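Local coordinates for substrate binding periplasmic protein (Ralstonia solanacearum, PDB 3LOP) that binds leucine between its two domains and probably serves as the periplasmic substrate-binding component of an amino-acid transport system, at residues Gly289-Lys294 with Tyr322-Gly327; Ile200-Thr205 with Gln211-Tyr216; Leu78-Thr83 with Glu87-Glu92; Thr159-Thr164 with Leu170-Met175. All coordinates share one frame; numbering follows the deposited sequence.

Contact 1 of 4, residues Gly289-Lys294 with Tyr322-Gly327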
loop_
_atom_site.group_PDB
_atom_site.type_symbol
_atom_site.label_atom_id
_atom_site.label_comp_id
_atom_site.label_asym_id
_atom_site.label_seq_id
_atom_site.Cartn_x
_atom_site.Cartn_y
_atom_site.Cartn_z
ATOM N N GLY A 289 7.493 1.401 1.700
ATOM C CA GLY A 289 8.233 2.560 1.227
ATOM C C GLY A 289 9.701 2.237 1.001
ATOM O O GLY A 289 10.314 2.704 0.037
ATOM N N PHE A 290 10.262 1.447 1.912
ATOM C CA PHE A 290 11.657 1.012 1.856
ATOM C C PHE A 290 11.873 0.212 0.563
ATOM O O PHE A 290 12.822 0.457 -0.191
ATOM C CB PHE A 290 11.934 0.133 3.085
ATOM C CG PHE A 290 13.389 -0.177 3.330
ATOM C CD1 PHE A 290 14.202 0.718 4.022
ATOM C CD2 PHE A 290 13.927 -1.391 2.925
ATOM C CE1 PHE A 290 15.535 0.398 4.313
ATOM C CE2 PHE A 290 15.258 -1.720 3.208
ATOM C CZ PHE A 290 16.060 -0.824 3.903
ATOM N N VAL A 291 10.974 -0.736 0.313
ATOM C CA VAL A 291 11.046 -1.585 -0.874
ATOM C C VAL A 291 10.899 -0.788 -2.168
ATOM O O VAL A 291 11.646 -1.002 -3.124
ATOM C CB VAL A 291 9.963 -2.696 -0.814
ATOM C CG1 VAL A 291 9.833 -3.392 -2.158
ATOM C CG2 VAL A 291 10.338 -3.719 0.254
ATOM N N ALA A 292 9.940 0.131 -2.204
ATOM C CA ALA A 292 9.735 0.937 -3.400
ATOM C C ALA A 292 10.987 1.756 -3.692
ATOM O O ALA A 292 11.438 1.838 -4.837
ATOM C CB ALA A 292 8.536 1.853 -3.219
ATOM N N ALA A 293 11.554 2.350 -2.646
ATOM C CA ALA A 293 12.757 3.156 -2.801
ATOM C C ALA A 293 13.924 2.321 -3.320
ATOM O O ALA A 293 14.684 2.775 -4.171
ATOM C CB ALA A 293 13.128 3.810 -1.473
ATOM N N LYS A 294 14.060 1.095 -2.815
ATOM C CA LYS A 294 15.152 0.230 -3.247
ATOM C C LYS A 294 14.989 -0.177 -4.712
ATOM O O LYS A 294 15.965 -0.237 -5.455
ATOM C CB LYS A 294 15.242 -1.015 -2.357
ATOM C CG LYS A 294 16.487 -1.845 -2.633
ATOM C CD LYS A 294 16.709 -2.910 -1.574
ATOM C CE LYS A 294 18.013 -3.652 -1.833
ATOM N NZ LYS A 294 18.267 -4.690 -0.796
ATOM N N TYR A 322 14.411 -8.516 -10.358
ATOM C CA TYR A 322 15.405 -7.910 -9.484
ATOM C C TYR A 322 15.011 -8.290 -8.056
ATOM O O TYR A 322 13.874 -8.061 -7.637
ATOM C CB TYR A 322 15.407 -6.387 -9.649
ATOM C CG TYR A 322 16.133 -5.672 -8.537
ATOM C CD1 TYR A 322 17.482 -5.922 -8.281
ATOM C CD2 TYR A 322 15.457 -4.779 -7.710
ATOM C CE1 TYR A 322 18.136 -5.300 -7.222
ATOM C CE2 TYR A 322 16.100 -4.154 -6.651
ATOM C CZ TYR A 322 17.435 -4.419 -6.410
ATOM O OH TYR A 322 18.060 -3.804 -5.347
ATOM N N ASP A 323 15.955 -8.867 -7.317
ATOM C CA ASP A 323 15.726 -9.320 -5.944
ATOM C C ASP A 323 16.035 -8.223 -4.925
ATOM O O ASP A 323 17.190 -7.834 -4.758
ATOM C CB ASP A 323 16.618 -10.535 -5.661
ATOM C CG ASP A 323 16.164 -11.344 -4.456
ATOM O OD1 ASP A 323 15.513 -10.784 -3.551
ATOM O OD2 ASP A 323 16.476 -12.553 -4.412
ATOM N N VAL A 324 15.002 -7.736 -4.245
ATOM C CA VAL A 324 15.163 -6.698 -3.233
ATOM C C VAL A 324 15.695 -7.350 -1.955
ATOM O O VAL A 324 16.193 -6.674 -1.047
ATOM C CB VAL A 324 13.808 -6.011 -2.946
ATOM C CG1 VAL A 324 13.966 -4.960 -1.869
ATOM C CG2 VAL A 324 13.270 -5.380 -4.223
ATOM N N GLY A 325 15.594 -8.674 -1.907
ATOM C CA GLY A 325 16.061 -9.429 -0.762
ATOM C C GLY A 325 15.115 -10.562 -0.411
ATOM O O GLY A 325 13.895 -10.414 -0.489
ATOM N N GLY A 326 15.684 -11.704 -0.042
ATOM C CA GLY A 326 14.882 -12.853 0.344
ATOM C C GLY A 326 13.967 -13.434 -0.715
ATOM O O GLY A 326 13.036 -14.176 -0.395
ATOM N N GLY A 327 14.211 -13.106 -1.977
ATOM C CA GLY A 327 13.372 -13.648 -3.027
ATOM C C GLY A 327 12.200 -12.772 -3.415
ATOM O O GLY A 327 11.375 -13.170 -4.239
HETATM O O HOH W 1 18.931 -6.846 -2.874
HETATM O O HOH W 2 18.887 -0.506 -4.668
#
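In this periplasmic binding protein fold, helix 284-303 is flanked by a short two-stranded antiparallel hairpin, strands 322-323 and 329-331. Lys294 of the helix and Val324, next to Asp323, carry the contact. The lysine chain is fully extended, with CG anti to the backbone N (chi1 -171°). It therefore runs out from the helix and slides past the valine in the opposite direction. Lys294 CD lies 3.4 Å from Val324 CG1, which is tight for two carbons. At the end of the chain, Lys294 NZ donates a hydrogen bond of 2.9 Å to Val324 O. The ammonium nitrogen is tilted 33° from the carbonyl plane. Its charge is met by Glu267, through a salt bridge to OE1. A water completes the grip: it accepts from Lys294 NZ at 3.1 Å and donates to Asp323 O. The ammonium group thus ties the helix to the hairpin by one direct and one water-mediated link.

Tyr322 crosses the lysine chain at about a right angle. Its OH stands 3.5 Å from Lys294 CE. Further back along the helix, Val291 CG2 makes a looser apolar contact with Val324 CG1. Val291 also packs on Val264 of helix 263-275.

The turn after Val324 is shaped by Asp323, whose carboxylate forms an Asx turn. Asp323 OD1 accepts from Gly325 N at 2.7 Å on its anti side, and from Gly327 N at 3.1 Å on its syn side.

Contact 2 of 4, residues Ile200-Thr205 with Gln211-Tyr216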
loop_
_atom_site.group_PDB
_atom_site.type_symbol
_atom_site.label_atom_id
_atom_site.label_comp_id
_atom_site.label_asym_id
_atom_site.label_seq_id
_atom_site.Cartn_x
_atom_site.Cartn_y
_atom_site.Cartn_z
ATOM N N ILE A 200 -16.797 -9.972 7.566
ATOM C CA ILE A 200 -16.897 -8.619 7.037
ATOM C C ILE A 200 -15.549 -8.245 6.449
ATOM O O ILE A 200 -14.524 -8.304 7.132
ATOM C CB ILE A 200 -17.271 -7.600 8.128
ATOM C CG1 ILE A 200 -18.702 -7.857 8.606
ATOM C CG2 ILE A 200 -17.144 -6.184 7.575
ATOM C CD1 ILE A 200 -19.112 -7.013 9.804
ATOM N N PHE A 201 -15.566 -7.870 5.175
ATOM C CA PHE A 201 -14.361 -7.482 4.461
ATOM C C PHE A 201 -14.232 -5.964 4.503
ATOM O O PHE A 201 -15.193 -5.242 4.230
ATOM C CB PHE A 201 -14.443 -7.974 3.017
ATOM C CG PHE A 201 -13.208 -7.702 2.213
ATOM C CD1 PHE A 201 -13.035 -6.484 1.566
ATOM C CD2 PHE A 201 -12.208 -8.663 2.117
ATOM C CE1 PHE A 201 -11.880 -6.224 0.833
ATOM C CE2 PHE A 201 -11.050 -8.414 1.387
ATOM C CZ PHE A 201 -10.886 -7.192 0.744
ATOM N N LEU A 202 -13.044 -5.484 4.854
ATOM C CA LEU A 202 -12.810 -4.050 4.952
ATOM C C LEU A 202 -12.087 -3.457 3.745
ATOM O O LEU A 202 -10.871 -3.595 3.605
ATOM C CB LEU A 202 -12.012 -3.737 6.222
ATOM C CG LEU A 202 -12.509 -4.367 7.528
ATOM C CD1 LEU A 202 -11.555 -3.998 8.655
ATOM C CD2 LEU A 202 -13.929 -3.894 7.840
ATOM N N GLY A 203 -12.853 -2.809 2.873
ATOM C CA GLY A 203 -12.278 -2.155 1.708
ATOM C C GLY A 203 -12.155 -0.708 2.128
ATOM O O GLY A 203 -12.860 0.170 1.624
ATOM N N ALA A 204 -11.249 -0.469 3.069
ATOM C CA ALA A 204 -11.059 0.854 3.637
ATOM C C ALA A 204 -9.611 1.185 3.948
ATOM O O ALA A 204 -8.709 0.367 3.761
ATOM C CB ALA A 204 -11.879 0.959 4.911
ATOM N N THR A 205 -9.407 2.407 4.427
ATOM C CA THR A 205 -8.086 2.873 4.809
ATOM C C THR A 205 -7.899 2.616 6.302
ATOM O O THR A 205 -8.841 2.244 7.002
ATOM C CB THR A 205 -7.915 4.367 4.489
ATOM O OG1 THR A 205 -9.002 5.107 5.057
ATOM C CG2 THR A 205 -7.897 4.579 2.976
ATOM N N GLN A 211 -11.456 2.307 13.469
ATOM C CA GLN A 211 -12.639 2.762 14.183
ATOM C C GLN A 211 -13.793 1.787 13.992
ATOM O O GLN A 211 -14.531 1.496 14.935
ATOM C CB GLN A 211 -13.040 4.160 13.715
ATOM C CG GLN A 211 -12.088 5.239 14.199
ATOM C CD GLN A 211 -12.106 5.388 15.709
ATOM O OE1 GLN A 211 -11.225 6.019 16.292
ATOM N NE2 GLN A 211 -13.120 4.813 16.351
ATOM N N PHE A 212 -13.949 1.269 12.777
ATOM C CA PHE A 212 -15.020 0.317 12.528
ATOM C C PHE A 212 -14.812 -0.941 13.370
ATOM O O PHE A 212 -15.729 -1.407 14.045
ATOM C CB PHE A 212 -15.076 -0.084 11.050
ATOM C CG PHE A 212 -16.122 -1.120 10.759
ATOM C CD1 PHE A 212 -17.428 -0.746 10.459
ATOM C CD2 PHE A 212 -15.820 -2.475 10.866
ATOM C CE1 PHE A 212 -18.420 -1.712 10.277
ATOM C CE2 PHE A 212 -16.802 -3.445 10.687
ATOM C CZ PHE A 212 -18.106 -3.062 10.393
ATOM N N VAL A 213 -13.605 -1.493 13.329
ATOM C CA VAL A 213 -13.308 -2.703 14.086
ATOM C C VAL A 213 -13.524 -2.529 15.588
ATOM O O VAL A 213 -14.168 -3.364 16.222
ATOM C CB VAL A 213 -11.862 -3.185 13.822
ATOM C CG1 VAL A 213 -11.521 -4.357 14.728
ATOM C CG2 VAL A 213 -11.725 -3.607 12.367
ATOM N N ARG A 214 -13.001 -1.446 16.158
ATOM C CA ARG A 214 -13.165 -1.214 17.590
ATOM C C ARG A 214 -14.635 -1.125 17.983
ATOM O O ARG A 214 -15.076 -1.785 18.925
ATOM C CB ARG A 214 -12.450 0.074 18.020
ATOM C CG ARG A 214 -12.643 0.408 19.503
ATOM C CD ARG A 214 -11.988 1.731 19.898
ATOM N NE ARG A 214 -10.541 1.631 20.077
ATOM C CZ ARG A 214 -9.944 0.974 21.068
ATOM N NH1 ARG A 214 -10.666 0.344 21.986
ATOM N NH2 ARG A 214 -8.620 0.957 21.151
ATOM N N GLN A 215 -15.389 -0.307 17.259
ATOM C CA GLN A 215 -16.810 -0.111 17.538
ATOM C C GLN A 215 -17.659 -1.345 17.267
ATOM O O GLN A 215 -18.547 -1.679 18.050
ATOM C CB GLN A 215 -17.338 1.068 16.719
ATOM C CG GLN A 215 -16.765 2.414 17.145
ATOM C CD GLN A 215 -17.088 3.526 16.165
ATOM O OE1 GLN A 215 -18.222 3.657 15.707
ATOM N NE2 GLN A 215 -16.089 4.347 15.849
ATOM N N TYR A 216 -17.397 -2.017 16.151
ATOM C CA TYR A 216 -18.150 -3.213 15.793
ATOM C C TYR A 216 -18.020 -4.277 16.880
ATOM O O TYR A 216 -19.019 -4.836 17.333
ATOM C CB TYR A 216 -17.649 -3.765 14.453
ATOM C CG TYR A 216 -18.327 -5.043 14.005
ATOM C CD1 TYR A 216 -19.655 -5.042 13.579
ATOM C CD2 TYR A 216 -17.644 -6.259 14.030
ATOM C CE1 TYR A 216 -20.287 -6.225 13.192
ATOM C CE2 TYR A 216 -18.265 -7.440 13.645
ATOM C CZ TYR A 216 -19.586 -7.418 13.229
ATOM O OH TYR A 216 -20.207 -8.596 12.874
#
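Ile200 meets the face of the Tyr216 ring in a CH-pi contact. Its CD1 lies 3.9 Å from the centroid of the Tyr216 ring, 28° off the ring normal. The two side chains come from opposite directions. The methyl is displaced toward the hydroxyl end, with Ile200 CD1 3.5 Å from Tyr216 CZ. The isoleucine chain is extended at its second torsion (chi2 173°), which carries CD1 out to the ring. Beyond the contact, Tyr216 OH accepts a hydrogen bond from the backbone Ala223 N.

The other contacts are purely apolar. The same methyl, Ile200 CD1, also sits at the edge of the Phe212 ring, 4.1 Å from Phe212 CZ. It thus touches one aromatic ring over a face and another near its plane. These residues belong to a beta-alpha-beta unit: strand 199-203, helix 206-218 and strand 224-227. The strand and helix segments run nearly antiparallel, at 153°, with their axes 11.1 Å apart.

Leu202 divides its two methyls between neighbours on the helix. Leu202 CD2 approaches the Phe212 ring obliquely, 3.8 Å from CD2 of that phenylalanine. Leu202 CD1 meets Val213 CG2 at 3.7 Å, the two side chains crossing at about a right angle. Phe212 also packs on Val189 and Leu192 of helix 186-194. Beyond the strand, Thr205 belongs to the leucine pocket and touches the ligand.

Contact 3 of 4, residues Leu78-Thr83 with Glu87-Glu92. With LEU (leucine), chain B.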
loop_
_atom_site.group_PDB
_atom_site.type_symbol
_atom_site.label_atom_id
_atom_site.label_comp_id
_atom_site.label_asym_id
_atom_site.label_seq_id
_atom_site.Cartn_x
_atom_site.Cartn_y
_atom_site.Cartn_z
ATOM N N LEU A 78 7.523 8.496 -6.072
ATOM C CA LEU A 78 7.332 7.298 -5.252
ATOM C C LEU A 78 6.078 7.263 -4.387
ATOM O O LEU A 78 5.622 8.287 -3.881
ATOM C CB LEU A 78 8.519 7.113 -4.300
ATOM C CG LEU A 78 9.855 6.540 -4.757
ATOM C CD1 LEU A 78 10.861 6.656 -3.611
ATOM C CD2 LEU A 78 9.681 5.081 -5.162
ATOM N N THR A 79 5.555 6.051 -4.222
ATOM C CA THR A 79 4.415 5.722 -3.364
ATOM C C THR A 79 3.294 6.723 -3.080
ATOM O O THR A 79 3.078 7.109 -1.928
ATOM C CB THR A 79 4.935 5.237 -1.995
ATOM O OG1 THR A 79 5.549 6.335 -1.303
ATOM C CG2 THR A 79 5.978 4.140 -2.182
ATOM N N VAL A 80 2.563 7.132 -4.109
ATOM C CA VAL A 80 1.449 8.047 -3.896
ATOM C C VAL A 80 0.324 7.241 -3.245
ATOM O O VAL A 80 0.082 6.086 -3.608
ATOM C CB VAL A 80 0.959 8.655 -5.231
ATOM C CG1 VAL A 80 -0.329 9.437 -5.018
ATOM C CG2 VAL A 80 2.033 9.572 -5.795
ATOM N N VAL A 81 -0.354 7.848 -2.278
ATOM C CA VAL A 81 -1.435 7.183 -1.554
ATOM C C VAL A 81 -2.822 7.547 -2.072
ATOM O O VAL A 81 -3.095 8.707 -2.383
ATOM C CB VAL A 81 -1.371 7.534 -0.051
ATOM C CG1 VAL A 81 -2.571 6.949 0.684
ATOM C CG2 VAL A 81 -0.071 7.023 0.546
ATOM N N GLY A 82 -3.693 6.545 -2.159
ATOM C CA GLY A 82 -5.053 6.776 -2.606
ATOM C C GLY A 82 -5.343 6.394 -4.042
ATOM O O GLY A 82 -4.756 6.948 -4.972
ATOM N N THR A 83 -6.255 5.446 -4.224
ATOM C CA THR A 83 -6.635 5.012 -5.560
ATOM C C THR A 83 -7.135 6.206 -6.365
ATOM O O THR A 83 -6.749 6.389 -7.520
ATOM C CB THR A 83 -7.746 3.936 -5.501
ATOM O OG1 THR A 83 -7.205 2.730 -4.951
ATOM C CG2 THR A 83 -8.288 3.635 -6.887
ATOM N N GLU A 87 -5.342 7.781 -9.714
ATOM C CA GLU A 87 -6.143 7.790 -10.933
ATOM C C GLU A 87 -6.274 9.207 -11.488
ATOM O O GLU A 87 -6.387 9.389 -12.700
ATOM C CB GLU A 87 -7.517 7.152 -10.686
ATOM C CG GLU A 87 -7.418 5.664 -10.350
ATOM C CD GLU A 87 -8.762 4.962 -10.263
ATOM O OE1 GLU A 87 -9.783 5.635 -10.018
ATOM O OE2 GLU A 87 -8.793 3.722 -10.423
ATOM N N ALA A 88 -6.238 10.208 -10.611
ATOM C CA ALA A 88 -6.319 11.596 -11.061
ATOM C C ALA A 88 -5.007 11.964 -11.759
ATOM O O ALA A 88 -5.006 12.647 -12.783
ATOM C CB ALA A 88 -6.575 12.530 -9.880
ATOM N N LEU A 89 -3.884 11.509 -11.212
ATOM C CA LEU A 89 -2.594 11.793 -11.835
ATOM C C LEU A 89 -2.563 11.204 -13.240
ATOM O O LEU A 89 -1.993 11.793 -14.158
ATOM C CB LEU A 89 -1.445 11.195 -11.019
ATOM C CG LEU A 89 -1.151 11.820 -9.655
ATOM C CD1 LEU A 89 -0.068 11.017 -8.944
ATOM C CD2 LEU A 89 -0.710 13.262 -9.837
HETATM N N MSE A 90 -3.174 10.035 -13.404
HETATM C CA MSE A 90 -3.212 9.373 -14.703
HETATM C C MSE A 90 -4.200 10.082 -15.630
HETATM O O MSE A 90 -3.846 10.512 -16.727
HETATM C CB MSE A 90 -3.619 7.901 -14.536
HETATM C CG MSE A 90 -2.697 7.097 -13.624
HETATM SE SE MSE A 90 -3.135 5.203 -13.507
HETATM C CE MSE A 90 -4.739 5.301 -12.462
ATOM N N ARG A 91 -5.437 10.212 -15.166
ATOM C CA ARG A 91 -6.503 10.845 -15.935
ATOM C C ARG A 91 -6.186 12.266 -16.391
ATOM O O ARG A 91 -6.433 12.626 -17.544
ATOM C CB ARG A 91 -7.791 10.856 -15.109
ATOM C CG ARG A 91 -8.993 11.455 -15.818
ATOM C CD ARG A 91 -10.192 11.560 -14.886
ATOM N NE ARG A 91 -10.506 10.285 -14.245
ATOM C CZ ARG A 91 -10.269 10.007 -12.966
ATOM N NH1 ARG A 91 -9.716 10.917 -12.176
ATOM N NH2 ARG A 91 -10.586 8.815 -12.477
ATOM N N GLU A 92 -5.646 13.073 -15.486
ATOM C CA GLU A 92 -5.324 14.457 -15.805
ATOM C C GLU A 92 -4.008 14.628 -16.563
ATOM O O GLU A 92 -3.611 15.748 -16.886
ATOM C CB GLU A 92 -5.337 15.291 -14.524
ATOM C CG GLU A 92 -6.727 15.363 -13.906
ATOM C CD GLU A 92 -6.772 16.162 -12.625
ATOM O OE1 GLU A 92 -6.251 17.295 -12.612
ATOM O OE2 GLU A 92 -7.344 15.658 -11.633
HETATM N N LEU B . -3.544 3.920 -1.027
HETATM C CA LEU B . -4.540 3.906 0.081
HETATM C C LEU B . -3.895 3.400 1.355
HETATM O O LEU B . -4.445 3.697 2.433
HETATM C CB LEU B . -5.700 3.002 -0.299
HETATM C CG LEU B . -6.109 3.398 -1.712
HETATM C CD1 LEU B . -6.460 2.215 -2.499
HETATM C CD2 LEU B . -7.228 4.359 -1.664
HETATM O OXT LEU B . -2.853 2.712 1.254
#
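Thr83 O accepts a hydrogen bond from Glu87 N at 3.0 Å, with an N-H...O angle of 161°. This is an i to i+4 bond in the first turn of helix 83-91, and Gly82 holds the N-cap position before it. Val81 and Gly82 of the loop after strand 74-78, with Thr83 at the start of the helix, line part of the leucine pocket.

Thr83 and Glu87 lie side by side and point the same way. Thr83 CG2, anti to the backbone N (chi1 of OG1 -69°), faces the glutamate carboxylate. The distance from Thr83 CG2 to Glu87 OE2 is 3.6 Å. The carboxylate has a polar partner beyond the two segments, since Glu87 OE2 is hydrogen-bonded to Ser111 OG. Thr83 OG1 bonds to Thr107 OG1, another pocket residue. The one threonine side chain therefore presents its methyl to the glutamate and its hydroxyl to the neighbouring pocket wall.

On the ligand side, Gly82 N lies 2.9 Å from the amino N of the bound leucine. Val81 CG1 is 3.6 Å from that same ligand N. The leucine is hydrogen-bonded to Ala106 O, Gln18 NE2 and Arg285 NH1. Gly82 itself has a positive phi (102°).

The loop and helix also meet through apolar groups. Val80 and Leu89 reach toward each other tip to tip, and helix 58-71 adjoins both. Their closest atoms are Val80 CG2 and Leu89 CD1, 4.1 Å apart.

Contact 4 of 4, residues Thr159-Thr164 with Leu170-Met175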
loop_
_atom_site.group_PDB
_atom_site.type_symbol
_atom_site.label_atom_id
_atom_site.label_comp_id
_atom_site.label_asym_id
_atom_site.label_seq_id
_atom_site.Cartn_x
_atom_site.Cartn_y
_atom_site.Cartn_z
ATOM N N THR A 159 -16.629 -4.327 -6.302
ATOM C CA THR A 159 -16.562 -5.008 -7.588
ATOM C C THR A 159 -15.754 -6.295 -7.471
ATOM O O THR A 159 -16.155 -7.339 -7.989
ATOM C CB THR A 159 -15.911 -4.110 -8.656
ATOM O OG1 THR A 159 -16.701 -2.925 -8.828
ATOM C CG2 THR A 159 -15.812 -4.847 -9.986
ATOM N N GLY A 160 -14.621 -6.211 -6.781
ATOM C CA GLY A 160 -13.761 -7.368 -6.610
ATOM C C GLY A 160 -14.399 -8.491 -5.817
ATOM O O GLY A 160 -14.355 -9.649 -6.227
ATOM N N VAL A 161 -14.991 -8.153 -4.676
ATOM C CA VAL A 161 -15.635 -9.157 -3.844
ATOM C C VAL A 161 -16.819 -9.781 -4.578
ATOM O O VAL A 161 -17.031 -10.993 -4.503
ATOM C CB VAL A 161 -16.107 -8.547 -2.501
ATOM C CG1 VAL A 161 -16.939 -9.558 -1.731
ATOM C CG2 VAL A 161 -14.900 -8.135 -1.668
ATOM N N GLU A 162 -17.581 -8.962 -5.298
ATOM C CA GLU A 162 -18.730 -9.468 -6.043
ATOM C C GLU A 162 -18.283 -10.446 -7.125
ATOM O O GLU A 162 -18.926 -11.471 -7.349
ATOM C CB GLU A 162 -19.509 -8.319 -6.692
ATOM C CG GLU A 162 -20.120 -7.344 -5.702
ATOM C CD GLU A 162 -20.987 -6.294 -6.371
ATOM O OE1 GLU A 162 -20.531 -5.689 -7.365
ATOM O OE2 GLU A 162 -22.122 -6.069 -5.898
ATOM N N ARG A 163 -17.178 -10.123 -7.789
ATOM C CA ARG A 163 -16.655 -10.974 -8.853
ATOM C C ARG A 163 -16.247 -12.342 -8.320
ATOM O O ARG A 163 -16.608 -13.374 -8.888
ATOM C CB ARG A 163 -15.455 -10.300 -9.523
ATOM C CG ARG A 163 -14.864 -11.088 -10.684
ATOM C CD ARG A 163 -13.733 -10.313 -11.337
ATOM N NE ARG A 163 -14.182 -8.999 -11.789
ATOM C CZ ARG A 163 -13.381 -8.056 -12.272
ATOM N NH1 ARG A 163 -12.076 -8.275 -12.371
ATOM N NH2 ARG A 163 -13.884 -6.888 -12.651
ATOM N N THR A 164 -15.495 -12.349 -7.224
ATOM C CA THR A 164 -15.044 -13.598 -6.630
ATOM C C THR A 164 -16.229 -14.421 -6.136
ATOM O O THR A 164 -16.298 -15.626 -6.368
ATOM C CB THR A 164 -14.077 -13.335 -5.456
ATOM O OG1 THR A 164 -12.974 -12.544 -5.918
ATOM C CG2 THR A 164 -13.542 -14.653 -4.896
ATOM N N LEU A 170 -22.409 -16.970 -5.286
ATOM C CA LEU A 170 -22.745 -16.233 -4.072
ATOM C C LEU A 170 -22.753 -14.736 -4.361
ATOM O O LEU A 170 -22.299 -14.296 -5.414
ATOM C CB LEU A 170 -21.726 -16.532 -2.966
ATOM C CG LEU A 170 -21.676 -17.959 -2.413
ATOM C CD1 LEU A 170 -20.433 -18.128 -1.554
ATOM C CD2 LEU A 170 -22.935 -18.250 -1.606
ATOM N N ALA A 171 -23.283 -13.959 -3.424
ATOM C CA ALA A 171 -23.332 -12.511 -3.574
ATOM C C ALA A 171 -23.171 -11.863 -2.205
ATOM O O ALA A 171 -23.385 -12.505 -1.179
ATOM C CB ALA A 171 -24.658 -12.089 -4.202
ATOM N N ILE A 172 -22.781 -10.593 -2.195
ATOM C CA ILE A 172 -22.605 -9.864 -0.946
ATOM C C ILE A 172 -23.931 -9.792 -0.195
ATOM O O ILE A 172 -24.970 -9.485 -0.781
ATOM C CB ILE A 172 -22.081 -8.440 -1.217
ATOM C CG1 ILE A 172 -20.681 -8.524 -1.832
ATOM C CG2 ILE A 172 -22.055 -7.629 0.075
ATOM C CD1 ILE A 172 -20.132 -7.189 -2.290
ATOM N N THR A 173 -23.889 -10.083 1.103
ATOM C CA THR A 173 -25.085 -10.064 1.937
ATOM C C THR A 173 -25.467 -8.656 2.370
ATOM O O THR A 173 -26.649 -8.310 2.419
ATOM C CB THR A 173 -24.894 -10.937 3.196
ATOM O OG1 THR A 173 -24.848 -12.315 2.810
ATOM C CG2 THR A 173 -26.035 -10.726 4.183
ATOM N N ALA A 174 -24.466 -7.844 2.687
ATOM C CA ALA A 174 -24.708 -6.477 3.124
ATOM C C ALA A 174 -23.473 -5.629 2.890
ATOM O O ALA A 174 -22.352 -6.128 2.934
ATOM C CB ALA A 174 -25.073 -6.462 4.607
HETATM N N MSE A 175 -23.683 -4.344 2.623
HETATM C CA MSE A 175 -22.573 -3.433 2.414
HETATM C C MSE A 175 -22.900 -2.088 3.043
HETATM O O MSE A 175 -24.066 -1.700 3.145
HETATM C CB MSE A 175 -22.266 -3.268 0.918
HETATM C CG MSE A 175 -23.410 -2.740 0.073
HETATM SE SE MSE A 175 -22.894 -2.553 -1.789
HETATM C CE MSE A 175 -22.996 -4.408 -2.308
HETATM O O HOH W 3 -21.559 -11.746 -6.460
#
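Ile172 crosses both Val161 and Glu162 at about a right angle. Its side chain lies against two successive residues of helix 152-166. Ile172 CG1 meets Val161 CG1 at 3.9 Å. The end methyl, Ile172 CD1, is closer to the glutamate, 3.4 Å from Glu162 CG. Ile172 has CG1 beside the backbone N (chi1 -65°) and is extended from there to CD1, which places this methyl on the helix.

Glu162 meets the isoleucine with its aliphatic part. Its chain is extended beyond CG, so the carboxylate is carried on toward Met175. That residue is a selenomethionine, and its side chain crosses the glutamate at about a right angle. The chain of Met175 bends at its last torsion (chi3 77°). The contact there is loose, with Glu162 OE2 4.1 Å from Met175 CE.

The contact belongs to a beta-alpha-beta unit of strand 144-149, helix 152-166 and strand 174-178. It joins the helix to strand 174-178 and to the residues just before it. Ile172 also packs on Ile158 and Leu165 of the same helix, and on Val146 of strand 144-149.

Between the backbones, one water donates to Glu162 O at 2.8 Å and to Leu170 O at 2.9 Å. No direct hydrogen bond joins the two segments. They are held by apolar contact and this water bridge, with the glutamate giving its methylene carbon to the apolar side.

From the N terminus, contact 3 comes first, closing the short turn from the loop after strand 74-78 into helix 83-91. Contact 4 then closes the return from helix 152-166 to strand 174-178. Contact 2 follows, bringing helix 206-218 back over strand 199-203. Contact 1 comes last and closes the longest loop, from helix 284-303 to the hairpin at 322-331. All four are in series; none nest or cross. Contacts 2 and 4 reach the same four-stranded sheet and touch through Phe201 and Val161. Contacts 1 and 3 touch through Ala292 and Thr79, joining helix 284-303 to the loop after strand 74-78. Contacts 1 and 2 lie on opposite sides of the chain's centre.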